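Local coordinates for protein N-(5'-phosphoribosyl)anthranilate isomerase (Jonesia denitrificans, PDB 4WUI) that probably catalyses the isomerisation of N-(5-phospho-beta-D-ribosyl)anthranilate to 1-(2-carboxyphenylamino)-1-deoxy-D-ribulose 5-phosphate, the third step of tryptophan synthesis from chorismate, at residues C9-P14 against D26-V31; I56-V61 against G78-Q83. All blocks are in the same frame, centred on the assembly; numbering follows the deposited sequence.

Contact 1 of 2, residues C9-P14 against D26-V31; sequences CGLTDP and DAIGFV
Gly29 O receives two backbone N-H groups of the loop 9-14: a nearly straight bond from Leu11 N at 3.1 Å (162° at the hydrogen) and a weak, bent one from Gly10 N. The loop follows strand 5-8 and leads into helix 14-22, and strand 27-32 lies beside it. A water extends the pairing, donating to Leu11 O and accepting from Val31 N. Leu11 O also sits in the plane of the Phe30 ring, at its edge, 3.6 Å from CD1. One face of that ring carries CG2 of Ile28, two residues earlier on the same strand, toward the rim. The same methyl meets Leu11 CD2 at 3.9 Å, and Leu11 lies nearly perpendicular to Ile28. Val31 CG2, placed anti to the carbonyl carbon by a chi1 of 170°, packs on Gly10 CA at 3.8 Å. Gly29 has no side chain, and a CB there would clash with Cys9 SG. The contact helps to hold the loop at the C-terminal end of a barrel strand, with Lys188 NZ as a further grip on Cys9 O and Gly10 O. One carbonyl and one water serve its polar groups on this side, and Leu11, Ile28, Phe30 and Val31 supply the apolar contacts beside them.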
loop_
_atom_site.group_PDB
_atom_site.type_symbol
_atom_site.label_atom_id
_atom_site.label_comp_id
_atom_site.label_asym_id
_atom_site.label_seq_id
_atom_site.Cartn_x
_atom_site.Cartn_y
_atom_site.Cartn_z
ATOM N N CYS A 9 -2.670 -4.496 0.287
ATOM C CA CYS A 9 -2.758 -3.952 1.631
ATOM C C CYS A 9 -3.939 -4.521 2.386
ATOM O O CYS A 9 -4.958 -4.848 1.813
ATOM C CB CYS A 9 -2.861 -2.426 1.580
ATOM S SG CYS A 9 -2.411 -1.682 3.171
ATOM N N GLY A 10 -3.827 -4.595 3.698
ATOM C CA GLY A 10 -4.958 -4.988 4.502
ATOM C C GLY A 10 -5.292 -6.462 4.464
ATOM O O GLY A 10 -6.470 -6.820 4.420
ATOM N N LEU A 11 -4.270 -7.322 4.513
ATOM C CA LEU A 11 -4.506 -8.759 4.579
ATOM C C LEU A 11 -4.714 -9.169 6.018
ATOM O O LEU A 11 -4.129 -8.617 6.940
ATOM C CB LEU A 11 -3.350 -9.534 3.976
ATOM C CG LEU A 11 -3.417 -9.666 2.421
ATOM C CD1 LEU A 11 -3.348 -8.383 1.687
ATOM C CD2 LEU A 11 -2.358 -10.639 1.936
ATOM N N THR A 12 -5.537 -10.201 6.216
ATOM C CA THR A 12 -5.893 -10.617 7.565
ATOM C C THR A 12 -5.808 -12.118 7.823
ATOM O O THR A 12 -6.034 -12.542 8.978
ATOM C CB THR A 12 -7.311 -10.129 7.920
ATOM O OG1 THR A 12 -8.237 -10.763 7.024
ATOM C CG2 THR A 12 -7.435 -8.619 7.850
ATOM N N ASP A 13 -5.453 -12.926 6.836
ATOM C CA ASP A 13 -5.401 -14.369 7.067
ATOM C C ASP A 13 -4.373 -15.031 6.160
ATOM O O ASP A 13 -4.001 -14.482 5.108
ATOM C CB ASP A 13 -6.794 -15.038 6.999
ATOM C CG ASP A 13 -7.456 -15.051 5.640
ATOM O OD1 ASP A 13 -7.060 -14.308 4.700
ATOM O OD2 ASP A 13 -8.402 -15.893 5.532
ATOM N N PRO A 14 -3.939 -16.235 6.551
ATOM C CA PRO A 14 -3.041 -17.012 5.689
ATOM C C PRO A 14 -3.632 -17.313 4.327
ATOM O O PRO A 14 -2.867 -17.411 3.350
ATOM C CB PRO A 14 -2.793 -18.290 6.506
ATOM C CG PRO A 14 -2.860 -17.791 7.917
ATOM C CD PRO A 14 -4.027 -16.839 7.901
ATOM N N ASP A 26 4.940 -7.851 -4.437
ATOM C CA ASP A 26 6.129 -7.270 -3.839
ATOM C C ASP A 26 6.002 -6.894 -2.387
ATOM O O ASP A 26 7.018 -6.821 -1.675
ATOM C CB ASP A 26 6.571 -6.065 -4.653
ATOM C CG ASP A 26 6.822 -6.453 -6.076
ATOM O OD1 ASP A 26 7.674 -7.303 -6.325
ATOM O OD2 ASP A 26 6.117 -5.942 -6.958
ATOM N N ALA A 27 4.772 -6.647 -1.922
ATOM C CA ALA A 27 4.551 -6.217 -0.534
ATOM C C ALA A 27 3.182 -6.646 -0.075
ATOM O O ALA A 27 2.230 -6.724 -0.876
ATOM C CB ALA A 27 4.694 -4.703 -0.375
ATOM N N ILE A 28 3.087 -6.870 1.229
ATOM C CA ILE A 28 1.830 -7.154 1.922
ATOM C C ILE A 28 1.720 -6.193 3.087
ATOM O O ILE A 28 2.665 -6.072 3.893
ATOM C CB ILE A 28 1.775 -8.610 2.459
ATOM C CG1 ILE A 28 1.649 -9.595 1.311
ATOM C CG2 ILE A 28 0.638 -8.759 3.467
ATOM C CD1 ILE A 28 1.872 -11.082 1.712
ATOM N N GLY A 29 0.583 -5.504 3.189
ATOM C CA GLY A 29 0.282 -4.658 4.324
ATOM C C GLY A 29 -0.613 -5.313 5.359
ATOM O O GLY A 29 -1.586 -5.963 5.028
ATOM N N PHE A 30 -0.257 -5.086 6.614
ATOM C CA PHE A 30 -1.020 -5.505 7.794
ATOM C C PHE A 30 -1.445 -4.236 8.510
ATOM O O PHE A 30 -0.591 -3.449 8.950
ATOM C CB PHE A 30 -0.155 -6.382 8.701
ATOM C CG PHE A 30 0.315 -7.649 8.038
ATOM C CD1 PHE A 30 -0.599 -8.586 7.545
ATOM C CD2 PHE A 30 1.665 -7.936 7.902
ATOM C CE1 PHE A 30 -0.151 -9.753 6.929
ATOM C CE2 PHE A 30 2.082 -9.116 7.271
ATOM C CZ PHE A 30 1.173 -10.006 6.799
ATOM N N VAL A 31 -2.750 -4.022 8.589
ATOM C CA VAL A 31 -3.301 -2.797 9.125
ATOM C C VAL A 31 -3.511 -2.895 10.626
ATOM O O VAL A 31 -4.118 -3.844 11.119
ATOM C CB VAL A 31 -4.619 -2.465 8.414
ATOM C CG1 VAL A 31 -5.381 -1.325 9.099
ATOM C CG2 VAL A 31 -4.370 -2.163 6.959
HETATM O O HOH W 1 -4.746 -5.883 7.644
#

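Contact 2 of 2, residues I56-V61 against G78-Q83; sequences IDTVLV and GVSVLQ
Thr58 and Ser80 grip each other's backbone, each hydroxyl accepting the N-H of the other residue. Ser80 OG takes Thr58 N at 3.0 Å, and Thr58 OG1 takes Ser80 N at 3.0 Å. The Thr58 hydroxyl reaches this place because chi1 of 58° sets it between the backbone N and the carbonyl carbon. Ser80 N also makes a weak bond to Thr58 O, which accepts Val81 N as well. An alanine in place of Thr58 would probably leave Ser80 N with just that weak bond across the contact and open a gap beside Val79 CB. Further along, the strands pair in parallel through Leu60 N to Val81 O and Gln83 N to Leu60 O, the latter nearly straight at 172°. The short strand segments 57-61 and 81-83 cross at -34°.

Side chains then alternate between two faces. Val59 and Val81 run alongside each other from the same face, with their CG1 atoms 3.9 Å apart. Gln83 reaches past them, extended as far as CD. Its CB presses on Val59 CG1 at 3.5 Å, and its amide runs alongside Val61, NE2 near CG1 and OE1 near CG2. Gln83 OE1 is bonded to Lys7 NZ, across the barrel interior. On the other face Leu60 and Leu82 project together, CD2 to CD1 4.0 Å, and Val79 CG2 packs on Leu60 CB at 3.8 Å. Helix 67-77 lies over these three residues, as in a beta-alpha-beta unit of a TIM barrel. The chemistry is therefore divided: hydroxyls and N-H groups set the start of the pairing, hydrocarbon seals the helix side, and the inner side mixes valines with a buried amide whose oxygen is held by a lysine.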
loop_
_atom_site.group_PDB
_atom_site.type_symbol
_atom_site.label_atom_id
_atom_site.label_comp_id
_atom_site.label_asym_id
_atom_site.label_seq_id
_atom_site.Cartn_x
_atom_site.Cartn_y
_atom_site.Cartn_z
ATOM N N ILE A 56 8.878 -10.837 -0.168
ATOM C CA ILE A 56 7.809 -9.866 0.022
ATOM C C ILE A 56 8.181 -8.916 1.149
ATOM O O ILE A 56 8.555 -9.367 2.229
ATOM C CB ILE A 56 6.461 -10.564 0.334
ATOM C CG1 ILE A 56 6.013 -11.406 -0.862
ATOM C CG2 ILE A 56 5.381 -9.557 0.720
ATOM C CD1 ILE A 56 4.674 -12.110 -0.688
ATOM N N ASP A 57 8.075 -7.609 0.907
ATOM C CA ASP A 57 8.196 -6.640 1.969
ATOM C C ASP A 57 6.920 -6.644 2.812
ATOM O O ASP A 57 5.828 -6.446 2.288
ATOM C CB ASP A 57 8.389 -5.230 1.358
ATOM C CG ASP A 57 9.723 -5.013 0.688
ATOM O OD1 ASP A 57 10.709 -5.615 1.123
ATOM O OD2 ASP A 57 9.790 -4.184 -0.249
ATOM N N THR A 58 7.066 -6.848 4.110
ATOM C CA THR A 58 5.940 -6.728 5.015
ATOM C C THR A 58 5.851 -5.292 5.528
ATOM O O THR A 58 6.857 -4.665 5.855
ATOM C CB THR A 58 6.081 -7.723 6.168
ATOM O OG1 THR A 58 7.310 -7.476 6.851
ATOM C CG2 THR A 58 5.993 -9.162 5.691
ATOM N N VAL A 59 4.624 -4.784 5.605
ATOM C CA VAL A 59 4.380 -3.393 5.904
ATOM C C VAL A 59 3.358 -3.292 7.020
ATOM O O VAL A 59 2.241 -3.796 6.895
ATOM C CB VAL A 59 3.860 -2.643 4.650
ATOM C CG1 VAL A 59 3.731 -1.156 4.947
ATOM C CG2 VAL A 59 4.747 -2.897 3.435
ATOM N N LEU A 60 3.730 -2.627 8.111
ATOM C CA LEU A 60 2.793 -2.266 9.171
ATOM C C LEU A 60 2.167 -0.944 8.787
ATOM O O LEU A 60 2.874 0.048 8.590
ATOM C CB LEU A 60 3.509 -2.138 10.513
ATOM C CG LEU A 60 2.654 -1.615 11.652
ATOM C CD1 LEU A 60 1.535 -2.616 11.988
ATOM C CD2 LEU A 60 3.476 -1.346 12.879
ATOM N N VAL A 61 0.834 -0.926 8.685
ATOM C CA VAL A 61 0.105 0.261 8.263
ATOM C C VAL A 61 -0.668 0.822 9.445
ATOM O O VAL A 61 -1.527 0.134 9.997
ATOM C CB VAL A 61 -0.855 -0.082 7.096
ATOM C CG1 VAL A 61 -1.608 1.126 6.654
ATOM C CG2 VAL A 61 -0.109 -0.726 5.941
ATOM N N GLY A 78 8.371 -7.190 13.657
ATOM C CA GLY A 78 9.373 -7.627 12.713
ATOM C C GLY A 78 9.086 -7.272 11.258
ATOM O O GLY A 78 9.715 -7.848 10.356
ATOM N N VAL A 79 8.196 -6.315 11.006
ATOM C CA VAL A 79 7.910 -5.901 9.642
ATOM C C VAL A 79 9.138 -5.224 8.997
ATOM O O VAL A 79 10.033 -4.698 9.660
ATOM C CB VAL A 79 6.708 -4.969 9.555
ATOM C CG1 VAL A 79 5.423 -5.693 9.960
ATOM C CG2 VAL A 79 6.931 -3.682 10.348
ATOM N N SER A 80 9.125 -5.196 7.674
ATOM C CA SER A 80 10.144 -4.513 6.885
ATOM C C SER A 80 9.947 -2.992 6.894
ATOM O O SER A 80 10.925 -2.241 6.846
ATOM C CB SER A 80 10.081 -4.997 5.413
ATOM O OG SER A 80 9.854 -6.398 5.206
ATOM N N VAL A 81 8.702 -2.544 6.832
ATOM C CA VAL A 81 8.355 -1.154 6.536
ATOM C C VAL A 81 7.258 -0.675 7.492
ATOM O O VAL A 81 6.337 -1.429 7.794
ATOM C CB VAL A 81 7.819 -1.024 5.095
ATOM C CG1 VAL A 81 7.348 0.372 4.771
ATOM C CG2 VAL A 81 8.824 -1.500 4.063
ATOM N N LEU A 82 7.372 0.579 7.920
ATOM C CA LEU A 82 6.310 1.288 8.634
ATOM C C LEU A 82 5.659 2.290 7.703
ATOM O O LEU A 82 6.331 3.218 7.237
ATOM C CB LEU A 82 6.898 1.985 9.862
ATOM C CG LEU A 82 5.934 2.860 10.665
ATOM C CD1 LEU A 82 4.761 2.069 11.217
ATOM C CD2 LEU A 82 6.670 3.548 11.805
ATOM N N GLN A 83 4.361 2.116 7.404
ATOM C CA GLN A 83 3.603 3.001 6.550
ATOM C C GLN A 83 2.652 3.850 7.401
ATOM O O GLN A 83 1.818 3.306 8.138
ATOM C CB GLN A 83 2.801 2.220 5.490
ATOM C CG GLN A 83 1.944 3.084 4.616
ATOM C CD GLN A 83 1.094 2.301 3.649
ATOM O OE1 GLN A 83 1.561 1.346 3.031
ATOM N NE2 GLN A 83 -0.162 2.697 3.506
#

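In the fold
Both contacts lie in the same closed eight-stranded parallel barrel, where strands 27-32 and 57-62 are neighbours. They also touch directly: Phe30 N is probably hydrogen-bonded to Val59 O, and Asp26 O to Asp57 N. Every touching residue of contact 1 is buried. Contact 2 is mostly buried, but Asp57 and Ser80 are partly exposed and Gly78 is exposed. Contact 1 sets a loop at the C-terminal end of strand 5-8 against the next strand. It uses one shared carbonyl and a water, whereas contact 2 pairs two neighbouring strands over three residue pairs, with more buried surface. Cys9 and Gln83 both lie near a bound citrate, probably from the crystallisation liquor, which may mark a pocket.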